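Long-range contacts in mutual gliding-motility protein MglA (Myxococcus xanthus DK 1622, PDB 6H17), which acts as a small Ras-like GTPase switch that controls the direction and speed of gliding and coordinates social and adventurous motility: residues R9-K14 with F70-H75; V16-G21 with M114-N119; V102-I107 with Y140-L145. All blocks are in the same frame, centred on the assembly; numbering follows the deposited sequence. Where two conformers were deposited one is given.

Contact 1: R9-K14 with F70-H75; sequences REINCK and FKTRFH. With SO4 (sulfate ion), chain E.
Phe70 is sandwiched between two residues of 9-14, the guanidinium of Arg9 on one face and the CD1 methyl of Ile11 on the other. The guanidinium lies flat on the ring, planes 21° apart and centres 4.1 Å apart, a cation-pi stack in which NH2 sits near CZ at the rim. Bends at chi2 and chi3 (-58° and -66°) fold the Arg9 chain back over the ring, while its NE and NH1 bond to the carbonyls of Gly69 and Tyr6. Ile11 CD1 comes within 3.6 Å of Phe70 CG, a CH-pi contact. Replacing Phe70 with an alanine would probably leave the Arg9 guanidinium without its stacking surface and open a gap beside Ile11 CD1.

Strands 10-14 and 71-75 run parallel in the central sheet of the small-GTPase fold, joined by five backbone hydrogen bonds from Lys71 N to Arg9 O (2.8 Å) through to His75 N to Cys13 O (2.9 Å). The face carrying Ile11, Cys13, Thr72 and Phe74 is the tight one: Cys13 CB rests 4.2 Å from the Phe74 ring centroid, and helix 176-193 packs on both residues.

The face of Glu10, Asn12, Lys71, Arg73 and His75 is looser and more polar. Here Glu10 OE2 and Lys71 NZ, 3.4 Å apart, make at most a weak and doubtful salt bridge, Lys71 having more than one position. Arg73 NH1 and NH2 both donate to O2 of a sulfate, probably from the crystallisation liquor, with NH1 at 2.8 Å. Cohesion thus rests on backbone bonds, apolar packing and the Arg9-Phe70 stack, whereas the partly solvent-exposed polar face adds weaker charge pairing between the strands.

Contact 2: V16-G21 with M114-N119; sequences VYYGPG and MESLEN
Tyr18 and Asn119 meet where the end of strand 10-18 leads into the phosphate-binding loop and helix 110-125 packs beside it. Gly19 opens the Walker A (P-loop) pattern of the Ras-like fold, so the helix borders the first turn of the nucleotide site; Gly19, Pro20 and Gly21 belong to the predicted GTP-binding stretch.

The polar interaction across the contact is a hydrogen bond from the Tyr18 hydroxyl to Asn119 OD1, short at 2.6 Å. The donor stands above the carbonyl plane, 46° out of it, and the ring and amide planes are 30° apart. With CG anti to the backbone N (chi1 -180°), Asn119 extends its amide to the phenol. Its OD1 also accepts from Arg89 NE and its ND2 donates to Asp86, both on helix 86-93, while Tyr18 OH has a further hydrogen-bonding partner in Asn123. The phenol and amide are therefore held in a small polar network between two helices.

Van der Waals contacts make up the rest. Ser116 presents its backbone O to the edge of the Tyr18 ring, 3.5 Å from CE2, so the aromatic rim runs alongside the helix. Pro20 sets its ring against the same serine, CD lying 3.9 Å from Ser116 CB, and Ala112, Asn113 and Arg109 also touch the proline.

Backbone shape matters at Gly19, whose phi and psi angles would jam a beta-carbon against the preceding carbonyl oxygen. Its own carbonyl oxygen accepts from Lys25 NZ, tying the turn to the P-loop lysine. Ser116 OG reaches over the Gly19-Pro20 peptide, 3.2 Å from Gly19 C and 3.4 Å from Pro20 N, which has no hydrogen to give.

Contact 3: V102-I107 with Y140-L145; sequences VADSQI and YNKRDL. With GSP (5'-guanosine-diphosphate-monothiophosphate), chain C.
Lys142 crosses Asp104 obliquely, its extended chain bringing NZ to 2.8 Å from Asp104 OD2 in a salt bridge. The ammonium approaches from above the carboxylate, 42° out of its plane. Gln106 meets the same group nearly edge on: NE2 donates to both oxygens on their syn sides, and the backbone N of Gln106 reaches Asp104 OD1 on its anti side at 2.9 Å, closing an Asx turn. Three donors thus hold the carboxylate's rotation, and Lys142 NZ has a second acceptor in Leu22 O of the P-loop. Beyond the amide, Leu145 CD1 lies against Gln106 CD.

Strands 98-104 and 136-141, parallel neighbours in a beta-alpha-beta unit through helix 110-125, end here at the guanine pocket, where Asn141-Lys142-Arg143-Asp144 forms the NKxD motif of small GTPases. Asn141 ND2 donates to guanine N7 (3.0 Å), while its OD1 accepts from Ala170 N. Asp144 turns its carboxylate to the base's other edge, OD2 taking N1-H at 2.8 Å and OD1 the N2 amino group.

Ser105 backs Asn141: its N and OG reach Asn141 O from opposite faces of the carbonyl plane, OG at 2.7 Å. Arg143, bent at chi2 and chi3 (-53° and -50°), brings NH1 back for a weak bond to Ser105 OG, NH1 being held chiefly by Val149 O.

All three contacts use strands of one mixed sheet, contact 2 joining one of them to helix 110-125. Contacts 1 and 2 share strand 10-18 and adjoin in sequence, yet their centres are 26 Å apart, on opposite sides of the chain's centre. Contact 1 thus lies at the end remote from the nucleotide, its centre 31 Å from that of contact 3. Contacts 2 and 3, with centres 13 Å apart, touch directly: Tyr18 O and Val102 N, 2.8 Å apart, probably share a hydrogen bond, and Pro20 CD packs on Val102 O. Together they bring the P-loop of contact 2 and the guanine-recognition residues of contact 3 to the same GTPgammaS molecule.

Contact 1: R9-K14 with F70-H75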
loop_
_atom_site.group_PDB
_atom_site.type_symbol
_atom_site.label_atom_id
_atom_site.label_comp_id
_atom_site.label_asym_id
_atom_site.label_seq_id
_atom_site.Cartn_x
_atom_site.Cartn_y
_atom_site.Cartn_z
ATOM N N ARG A 9 -4.884 23.020 -11.392
ATOM C CA ARG A 9 -4.004 22.079 -12.085
ATOM C C ARG A 9 -3.326 21.124 -11.111
ATOM O O ARG A 9 -2.139 20.822 -11.249
ATOM C CB ARG A 9 -2.947 22.765 -12.959
ATOM C CG ARG A 9 -3.464 23.874 -13.820
ATOM C CD ARG A 9 -4.535 23.380 -14.711
ATOM N NE ARG A 9 -4.068 22.407 -15.703
ATOM C CZ ARG A 9 -4.866 21.854 -16.604
ATOM N NH1 ARG A 9 -6.160 22.155 -16.613
ATOM N NH2 ARG A 9 -4.377 21.004 -17.490
ATOM N N GLU A 10 -4.055 20.657 -10.105
ATOM C CA GLU A 10 -3.515 19.757 -9.094
ATOM C C GLU A 10 -4.263 18.440 -9.094
ATOM O O GLU A 10 -5.489 18.407 -9.181
ATOM C CB GLU A 10 -3.585 20.402 -7.697
ATOM C CG GLU A 10 -2.771 21.692 -7.643
ATOM C CD GLU A 10 -2.540 22.232 -6.243
ATOM O OE1 GLU A 10 -1.928 23.323 -6.121
ATOM O OE2 GLU A 10 -2.966 21.576 -5.268
ATOM N N ILE A 11 -3.498 17.358 -9.002
ATOM C CA ILE A 11 -4.029 16.005 -8.888
ATOM C C ILE A 11 -3.487 15.385 -7.611
ATOM O O ILE A 11 -2.278 15.380 -7.388
ATOM C CB ILE A 11 -3.612 15.142 -10.095
ATOM C CG1 ILE A 11 -4.131 15.734 -11.405
ATOM C CG2 ILE A 11 -4.073 13.705 -9.903
ATOM C CD1 ILE A 11 -3.621 15.022 -12.637
ATOM N N ASN A 12 -4.379 14.832 -6.794
ATOM C CA ASN A 12 -3.966 14.072 -5.623
ATOM C C ASN A 12 -4.427 12.637 -5.781
ATOM O O ASN A 12 -5.600 12.387 -6.070
ATOM C CB ASN A 12 -4.525 14.687 -4.345
ATOM C CG ASN A 12 -3.880 16.022 -4.023
ATOM O OD1 ASN A 12 -2.674 16.213 -4.226
ATOM N ND2 ASN A 12 -4.683 16.962 -3.558
ATOM N N CYS A 13 -3.479 11.720 -5.648
ATOM C CA CYS A 13 -3.697 10.284 -5.754
ATOM C C CYS A 13 -3.517 9.674 -4.370
ATOM O O CYS A 13 -2.804 10.234 -3.524
ATOM C CB CYS A 13 -2.687 9.664 -6.733
ATOM S SG CYS A 13 -2.870 10.267 -8.451
ATOM N N LYS A 14 -4.181 8.533 -4.140
ATOM C CA LYS A 14 -4.098 7.835 -2.863
ATOM C C LYS A 14 -3.636 6.406 -3.062
ATOM O O LYS A 14 -4.225 5.653 -3.847
ATOM C CB LYS A 14 -5.479 7.847 -2.225
ATOM C CG LYS A 14 -5.577 7.171 -0.891
ATOM C CD LYS A 14 -6.958 7.412 -0.299
ATOM C CE LYS A 14 -7.004 7.082 1.161
ATOM N NZ LYS A 14 -8.333 7.398 1.757
ATOM N N PHE A 70 -0.043 19.358 -14.922
ATOM C CA PHE A 70 -0.586 19.270 -13.572
ATOM C C PHE A 70 0.564 19.089 -12.588
ATOM O O PHE A 70 1.669 18.680 -12.963
ATOM C CB PHE A 70 -1.526 18.051 -13.413
ATOM C CG PHE A 70 -2.784 18.134 -14.230
ATOM C CD1 PHE A 70 -2.804 17.691 -15.538
ATOM C CD2 PHE A 70 -3.950 18.649 -13.690
ATOM C CE1 PHE A 70 -3.964 17.774 -16.299
ATOM C CE2 PHE A 70 -5.106 18.727 -14.432
ATOM C CZ PHE A 70 -5.117 18.294 -15.738
ATOM N N LYS A 71 0.312 19.451 -11.329
ATOM C CA LYS A 71 1.114 19.001 -10.196
ATOM C C LYS A 71 0.407 17.779 -9.630
ATOM O O LYS A 71 -0.787 17.842 -9.312
ATOM C CB LYS A 71 1.175 20.099 -9.125
ATOM C CG LYS A 71 1.765 19.667 -7.764
ATOM C CD LYS A 71 1.750 20.803 -6.726
ATOM C CE LYS A 71 0.370 21.011 -6.114
ATOM N NZ LYS A 71 0.013 20.017 -5.051
ATOM N N THR A 72 1.133 16.669 -9.506
ATOM C CA THR A 72 0.573 15.424 -9.029
ATOM C C THR A 72 1.295 15.032 -7.757
ATOM O O THR A 72 2.529 15.030 -7.707
ATOM C CB THR A 72 0.706 14.304 -10.068
ATOM O OG1 THR A 72 0.027 14.698 -11.264
ATOM C CG2 THR A 72 0.102 13.015 -9.550
ATOM N N ARG A 73 0.516 14.719 -6.740
ATOM C CA ARG A 73 1.075 14.258 -5.477
ATOM C C ARG A 73 0.420 12.943 -5.100
ATOM O O ARG A 73 -0.776 12.741 -5.334
ATOM C CB ARG A 73 0.895 15.294 -4.373
ATOM C CG ARG A 73 1.694 16.593 -4.586
ATOM C CD ARG A 73 3.205 16.374 -4.561
ATOM N NE ARG A 73 3.951 17.616 -4.847
ATOM C CZ ARG A 73 4.473 17.951 -6.030
ATOM N NH1 ARG A 73 5.123 19.106 -6.153
ATOM N NH2 ARG A 73 4.374 17.145 -7.082
ATOM N N PHE A 74 1.227 12.048 -4.564
ATOM C CA PHE A 74 0.776 10.766 -4.044
ATOM C C PHE A 74 0.708 10.831 -2.529
ATOM O O PHE A 74 1.659 11.285 -1.877
ATOM C CB PHE A 74 1.732 9.661 -4.481
ATOM C CG PHE A 74 1.582 9.269 -5.918
ATOM C CD1 PHE A 74 0.897 8.119 -6.268
ATOM C CD2 PHE A 74 2.103 10.068 -6.924
ATOM C CE1 PHE A 74 0.740 7.767 -7.590
ATOM C CE2 PHE A 74 1.947 9.701 -8.252
ATOM C CZ PHE A 74 1.272 8.558 -8.575
ATOM N N HIS A 75 -0.403 10.369 -1.970
ATOM C CA HIS A 75 -0.609 10.302 -0.526
ATOM C C HIS A 75 -0.644 8.834 -0.149
ATOM O O HIS A 75 -1.570 8.116 -0.527
ATOM C CB HIS A 75 -1.890 11.020 -0.138
ATOM C CG HIS A 75 -1.841 12.490 -0.421
ATOM N ND1 HIS A 75 -2.965 13.281 -0.453
ATOM C CD2 HIS A 75 -0.793 13.314 -0.666
ATOM C CE1 HIS A 75 -2.615 14.529 -0.722
ATOM N NE2 HIS A 75 -1.305 14.580 -0.849
HETATM S S SO4 E . 7.478 18.886 -9.059
HETATM O O1 SO4 E . 7.806 19.090 -10.487
HETATM O O2 SO4 E . 6.039 19.095 -8.833
HETATM O O3 SO4 E . 7.803 17.500 -8.693
HETATM O O4 SO4 E . 8.267 19.791 -8.229
HETATM O O HOH W 1 -1.112 17.899 -6.200
#

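Contact 2: V16-G21 with M114-N119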
loop_
_atom_site.group_PDB
_atom_site.type_symbol
_atom_site.label_atom_id
_atom_site.label_comp_id
_atom_site.label_asym_id
_atom_site.label_seq_id
_atom_site.Cartn_x
_atom_site.Cartn_y
_atom_site.Cartn_z
ATOM N N VAL A 16 -2.872 2.932 -0.786
ATOM C CA VAL A 16 -3.067 2.295 0.516
ATOM C C VAL A 16 -2.212 1.030 0.592
ATOM O O VAL A 16 -2.312 0.149 -0.273
ATOM C CB VAL A 16 -4.551 1.980 0.788
ATOM C CG1 VAL A 16 -4.695 1.212 2.101
ATOM C CG2 VAL A 16 -5.350 3.273 0.824
ATOM N N TYR A 17 -1.398 0.938 1.648
ATOM C CA TYR A 17 -0.667 -0.270 2.021
ATOM C C TYR A 17 -1.547 -1.081 2.963
ATOM O O TYR A 17 -1.957 -0.588 4.030
ATOM C CB TYR A 17 0.658 0.126 2.678
ATOM C CG TYR A 17 1.744 0.519 1.695
ATOM C CD1 TYR A 17 2.862 -0.260 1.518
ATOM C CD2 TYR A 17 1.644 1.684 0.938
ATOM C CE1 TYR A 17 3.855 0.085 0.625
ATOM C CE2 TYR A 17 2.636 2.034 0.049
ATOM C CZ TYR A 17 3.731 1.227 -0.109
ATOM O OH TYR A 17 4.688 1.605 -1.027
ATOM N N TYR A 18 -1.811 -2.319 2.575
ATOM C CA TYR A 18 -2.737 -3.208 3.259
ATOM C C TYR A 18 -1.997 -4.474 3.643
ATOM O O TYR A 18 -0.920 -4.754 3.115
ATOM C CB TYR A 18 -3.879 -3.570 2.298
ATOM C CG TYR A 18 -5.257 -3.756 2.881
ATOM C CD1 TYR A 18 -6.095 -2.682 3.068
ATOM C CD2 TYR A 18 -5.732 -5.012 3.188
ATOM C CE1 TYR A 18 -7.357 -2.843 3.559
ATOM C CE2 TYR A 18 -7.008 -5.199 3.694
ATOM C CZ TYR A 18 -7.819 -4.094 3.876
ATOM O OH TYR A 18 -9.115 -4.209 4.338
ATOM N N GLY A 19 -2.567 -5.261 4.554
ATOM C CA GLY A 19 -1.968 -6.513 4.959
ATOM C C GLY A 19 -2.207 -6.780 6.426
ATOM O O GLY A 19 -2.682 -5.919 7.159
ATOM N N PRO A 20 -1.856 -7.968 6.888
ATOM C CA PRO A 20 -2.242 -8.392 8.244
ATOM C C PRO A 20 -1.436 -7.675 9.320
ATOM O O PRO A 20 -0.485 -6.940 9.058
ATOM C CB PRO A 20 -1.983 -9.902 8.210
ATOM C CG PRO A 20 -0.905 -10.061 7.209
ATOM C CD PRO A 20 -1.193 -9.043 6.131
ATOM N N GLY A 21 -1.830 -7.895 10.568
ATOM C CA GLY A 21 -1.127 -7.270 11.672
ATOM C C GLY A 21 0.354 -7.520 11.619
ATOM O O GLY A 21 0.797 -8.633 11.322
ATOM N N MET A 114 -3.881 -14.615 4.025
ATOM C CA MET A 114 -5.036 -14.936 3.194
ATOM C C MET A 114 -6.292 -14.245 3.694
ATOM O O MET A 114 -7.101 -13.770 2.888
ATOM C CB MET A 114 -5.237 -16.441 3.173
ATOM C CG MET A 114 -4.149 -17.160 2.445
ATOM S SD MET A 114 -4.325 -18.930 2.639
ATOM C CE MET A 114 -3.298 -19.459 1.283
ATOM N N GLU A 115 -6.484 -14.192 5.011
ATOM C CA GLU A 115 -7.638 -13.491 5.562
ATOM C C GLU A 115 -7.604 -12.021 5.176
ATOM O O GLU A 115 -8.616 -11.443 4.765
ATOM C CB GLU A 115 -7.664 -13.649 7.086
ATOM C CG GLU A 115 -8.728 -12.792 7.804
ATOM C CD GLU A 115 -9.994 -13.553 8.132
ATOM O OE1 GLU A 115 -10.525 -13.359 9.248
ATOM O OE2 GLU A 115 -10.452 -14.345 7.279
ATOM N N SER A 116 -6.440 -11.393 5.305
ATOM C CA SER A 116 -6.322 -9.979 4.983
ATOM C C SER A 116 -6.529 -9.707 3.497
ATOM O O SER A 116 -7.132 -8.696 3.138
ATOM C CB SER A 116 -4.971 -9.454 5.457
ATOM O OG SER A 116 -4.841 -8.074 5.214
ATOM N N LEU A 117 -6.024 -10.582 2.627
ATOM C CA LEU A 117 -6.198 -10.385 1.187
ATOM C C LEU A 117 -7.668 -10.517 0.797
ATOM O O LEU A 117 -8.172 -9.748 -0.032
ATOM C CB LEU A 117 -5.315 -11.383 0.431
ATOM C CG LEU A 117 -5.395 -11.355 -1.090
ATOM C CD1 LEU A 117 -5.071 -9.965 -1.611
ATOM C CD2 LEU A 117 -4.438 -12.415 -1.653
ATOM N N GLU A 118 -8.377 -11.471 1.392
ATOM C CA GLU A 118 -9.810 -11.575 1.142
ATOM C C GLU A 118 -10.552 -10.359 1.693
ATOM O O GLU A 118 -11.487 -9.845 1.055
ATOM C CB GLU A 118 -10.354 -12.878 1.724
ATOM C CG GLU A 118 -11.855 -13.012 1.567
ATOM C CD GLU A 118 -12.321 -13.181 0.131
ATOM O OE1 GLU A 118 -13.559 -13.266 -0.061
ATOM O OE2 GLU A 118 -11.494 -13.218 -0.809
ATOM N N ASN A 119 -10.152 -9.884 2.873
ATOM C CA ASN A 119 -10.737 -8.682 3.448
ATOM C C ASN A 119 -10.537 -7.475 2.546
ATOM O O ASN A 119 -11.447 -6.644 2.418
ATOM C CB ASN A 119 -10.103 -8.470 4.825
ATOM C CG ASN A 119 -10.617 -7.257 5.541
ATOM O OD1 ASN A 119 -9.863 -6.304 5.763
ATOM N ND2 ASN A 119 -11.876 -7.286 5.948
#

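Contact 3: V102-I107 with Y140-L145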
loop_
_atom_site.group_PDB
_atom_site.type_symbol
_atom_site.label_atom_id
_atom_site.label_comp_id
_atom_site.label_asym_id
_atom_site.label_seq_id
_atom_site.Cartn_x
_atom_site.Cartn_y
_atom_site.Cartn_z
ATOM N N VAL A 102 0.960 -5.998 1.473
ATOM C CA VAL A 102 2.197 -6.415 2.112
ATOM C C VAL A 102 1.917 -7.732 2.819
ATOM O O VAL A 102 1.193 -7.772 3.818
ATOM C CB VAL A 102 2.719 -5.359 3.089
ATOM C CG1 VAL A 102 4.010 -5.825 3.743
ATOM C CG2 VAL A 102 2.920 -4.009 2.394
ATOM N N ALA A 103 2.470 -8.823 2.301
ATOM C CA ALA A 103 2.317 -10.134 2.919
ATOM C C ALA A 103 3.500 -10.414 3.830
ATOM O O ALA A 103 4.651 -10.099 3.503
ATOM C CB ALA A 103 2.234 -11.196 1.833
ATOM N N ASP A 104 3.216 -10.988 4.987
ATOM C CA ASP A 104 4.265 -11.444 5.894
ATOM C C ASP A 104 4.702 -12.836 5.457
ATOM O O ASP A 104 3.912 -13.777 5.513
ATOM C CB ASP A 104 3.714 -11.461 7.319
ATOM C CG ASP A 104 4.786 -11.728 8.367
ATOM O OD1 ASP A 104 5.702 -12.543 8.101
ATOM O OD2 ASP A 104 4.726 -11.114 9.460
ATOM N N SER A 105 5.951 -12.991 5.030
ATOM C CA SER A 105 6.362 -14.279 4.479
ATOM C C SER A 105 6.462 -15.384 5.525
ATOM O O SER A 105 6.613 -16.556 5.147
ATOM C CB SER A 105 7.732 -14.168 3.796
ATOM O OG SER A 105 7.666 -13.380 2.614
ATOM N N GLN A 106 6.447 -15.073 6.817
ATOM C CA GLN A 106 6.570 -16.125 7.824
ATOM C C GLN A 106 5.458 -17.160 7.658
ATOM O O GLN A 106 4.279 -16.824 7.522
ATOM C CB GLN A 106 6.483 -15.539 9.227
ATOM C CG GLN A 106 7.607 -14.615 9.572
ATOM C CD GLN A 106 7.445 -14.033 10.947
ATOM O OE1 GLN A 106 8.016 -14.536 11.921
ATOM N NE2 GLN A 106 6.646 -12.994 11.053
ATOM N N ILE A 107 5.828 -18.438 7.730
ATOM C CA ILE A 107 4.871 -19.512 7.461
ATOM C C ILE A 107 3.699 -19.465 8.433
ATOM O O ILE A 107 2.547 -19.712 8.041
ATOM C CB ILE A 107 5.608 -20.862 7.421
ATOM C CG1 ILE A 107 4.714 -21.952 6.807
ATOM C CG2 ILE A 107 6.122 -21.263 8.813
ATOM C CD1 ILE A 107 5.508 -23.151 6.338
ATOM N N TYR A 140 6.133 -9.497 -0.961
ATOM C CA TYR A 140 6.427 -10.613 -0.066
ATOM C C TYR A 140 7.513 -10.133 0.885
ATOM O O TYR A 140 8.702 -10.203 0.575
ATOM C CB TYR A 140 6.861 -11.848 -0.842
ATOM C CG TYR A 140 5.923 -12.263 -1.962
ATOM C CD1 TYR A 140 4.535 -12.206 -1.818
ATOM C CD2 TYR A 140 6.428 -12.696 -3.179
ATOM C CE1 TYR A 140 3.688 -12.598 -2.863
ATOM C CE2 TYR A 140 5.595 -13.076 -4.213
ATOM C CZ TYR A 140 4.228 -13.018 -4.039
ATOM O OH TYR A 140 3.366 -13.387 -5.065
ATOM N N ASN A 141 7.095 -9.627 2.039
ATOM C CA ASN A 141 8.006 -9.001 2.989
ATOM C C ASN A 141 8.561 -10.035 3.959
ATOM O O ASN A 141 8.094 -11.173 4.056
ATOM C CB ASN A 141 7.287 -7.856 3.714
ATOM C CG ASN A 141 8.219 -6.969 4.482
ATOM O OD1 ASN A 141 9.343 -6.695 4.040
ATOM N ND2 ASN A 141 7.785 -6.522 5.649
ATOM N N LYS A 142 9.590 -9.623 4.682
ATOM C CA LYS A 142 10.267 -10.472 5.679
ATOM C C LYS A 142 11.002 -11.652 5.037
ATOM O O LYS A 142 11.088 -12.740 5.611
ATOM C CB LYS A 142 9.358 -10.923 6.827
ATOM C CG LYS A 142 8.461 -9.808 7.370
ATOM C CD LYS A 142 8.061 -10.044 8.815
ATOM C CE LYS A 142 7.145 -8.938 9.303
ATOM N NZ LYS A 142 6.559 -9.289 10.639
ATOM N N ARG A 143 11.630 -11.410 3.879
ATOM C CA ARG A 143 12.394 -12.457 3.212
ATOM C C ARG A 143 13.631 -12.865 3.992
ATOM O O ARG A 143 14.206 -13.916 3.697
ATOM C CB ARG A 143 12.827 -12.024 1.805
ATOM C CG ARG A 143 11.696 -11.651 0.862
ATOM C CD ARG A 143 10.628 -12.715 0.749
ATOM N NE ARG A 143 11.217 -14.018 0.472
ATOM C CZ ARG A 143 10.617 -15.180 0.687
ATOM N NH1 ARG A 143 9.380 -15.218 1.130
ATOM N NH2 ARG A 143 11.248 -16.313 0.417
ATOM N N ASP A 144 14.041 -12.073 4.981
ATOM C CA ASP A 144 15.230 -12.341 5.769
ATOM C C ASP A 144 15.025 -13.419 6.818
ATOM O O ASP A 144 16.010 -13.908 7.382
ATOM C CB ASP A 144 15.670 -11.050 6.482
ATOM C CG ASP A 144 14.603 -10.499 7.405
ATOM O OD1 ASP A 144 14.887 -10.316 8.606
ATOM O OD2 ASP A 144 13.470 -10.250 6.944
ATOM N N LEU A 145 13.792 -13.805 7.105
ATOM C CA LEU A 145 13.540 -14.665 8.249
ATOM C C LEU A 145 13.666 -16.148 7.871
ATOM O O LEU A 145 13.279 -16.545 6.765
ATOM C CB LEU A 145 12.166 -14.379 8.845
ATOM C CG LEU A 145 12.074 -13.009 9.516
ATOM C CD1 LEU A 145 10.690 -12.767 10.074
ATOM C CD2 LEU A 145 13.128 -12.891 10.614
HETATM P PG GSP C . -0.039 -2.894 12.031
HETATM O O3B GSP C . 1.437 -3.454 11.532
HETATM S S1G GSP C . -0.411 -3.801 13.631
HETATM O O2G GSP C . 0.120 -1.364 12.146
HETATM O O3G GSP C . -1.003 -3.230 10.890
HETATM P PB GSP C . 2.407 -2.998 10.365
HETATM O O1B GSP C . 2.115 -3.757 9.125
HETATM O O2B GSP C . 2.422 -1.522 10.240
HETATM P PA GSP C . 5.165 -2.746 11.209
HETATM O O1A GSP C . 5.653 -2.133 9.984
HETATM O O2A GSP C . 5.002 -1.895 12.392
HETATM O O3A GSP C . 3.814 -3.540 10.934
HETATM O "O5'" GSP C . 6.142 -3.973 11.507
HETATM C "C5'" GSP C . 5.901 -4.830 12.611
HETATM C "C4'" GSP C . 7.206 -5.455 13.090
HETATM O "O4'" GSP C . 7.770 -6.260 12.036
HETATM C "C3'" GSP C . 8.241 -4.416 13.437
HETATM O "O3'" GSP C . 8.974 -4.839 14.575
HETATM C "C2'" GSP C . 9.172 -4.350 12.229
HETATM O "O2'" GSP C . 10.483 -3.947 12.496
HETATM C "C1'" GSP C . 9.089 -5.812 11.764
HETATM N N9 GSP C . 9.385 -6.011 10.352
HETATM C C8 GSP C . 8.806 -5.345 9.316
HETATM N N7 GSP C . 9.323 -5.784 8.150
HETATM C C5 GSP C . 10.248 -6.747 8.462
HETATM C C6 GSP C . 11.097 -7.530 7.683
HETATM O O6 GSP C . 11.163 -7.502 6.430
HETATM N N1 GSP C . 11.911 -8.383 8.359
HETATM C C2 GSP C . 11.900 -8.500 9.726
HETATM N N2 GSP C . 12.713 -9.369 10.301
HETATM N N3 GSP C . 11.089 -7.746 10.504
HETATM C C4 GSP C . 10.292 -6.888 9.842
#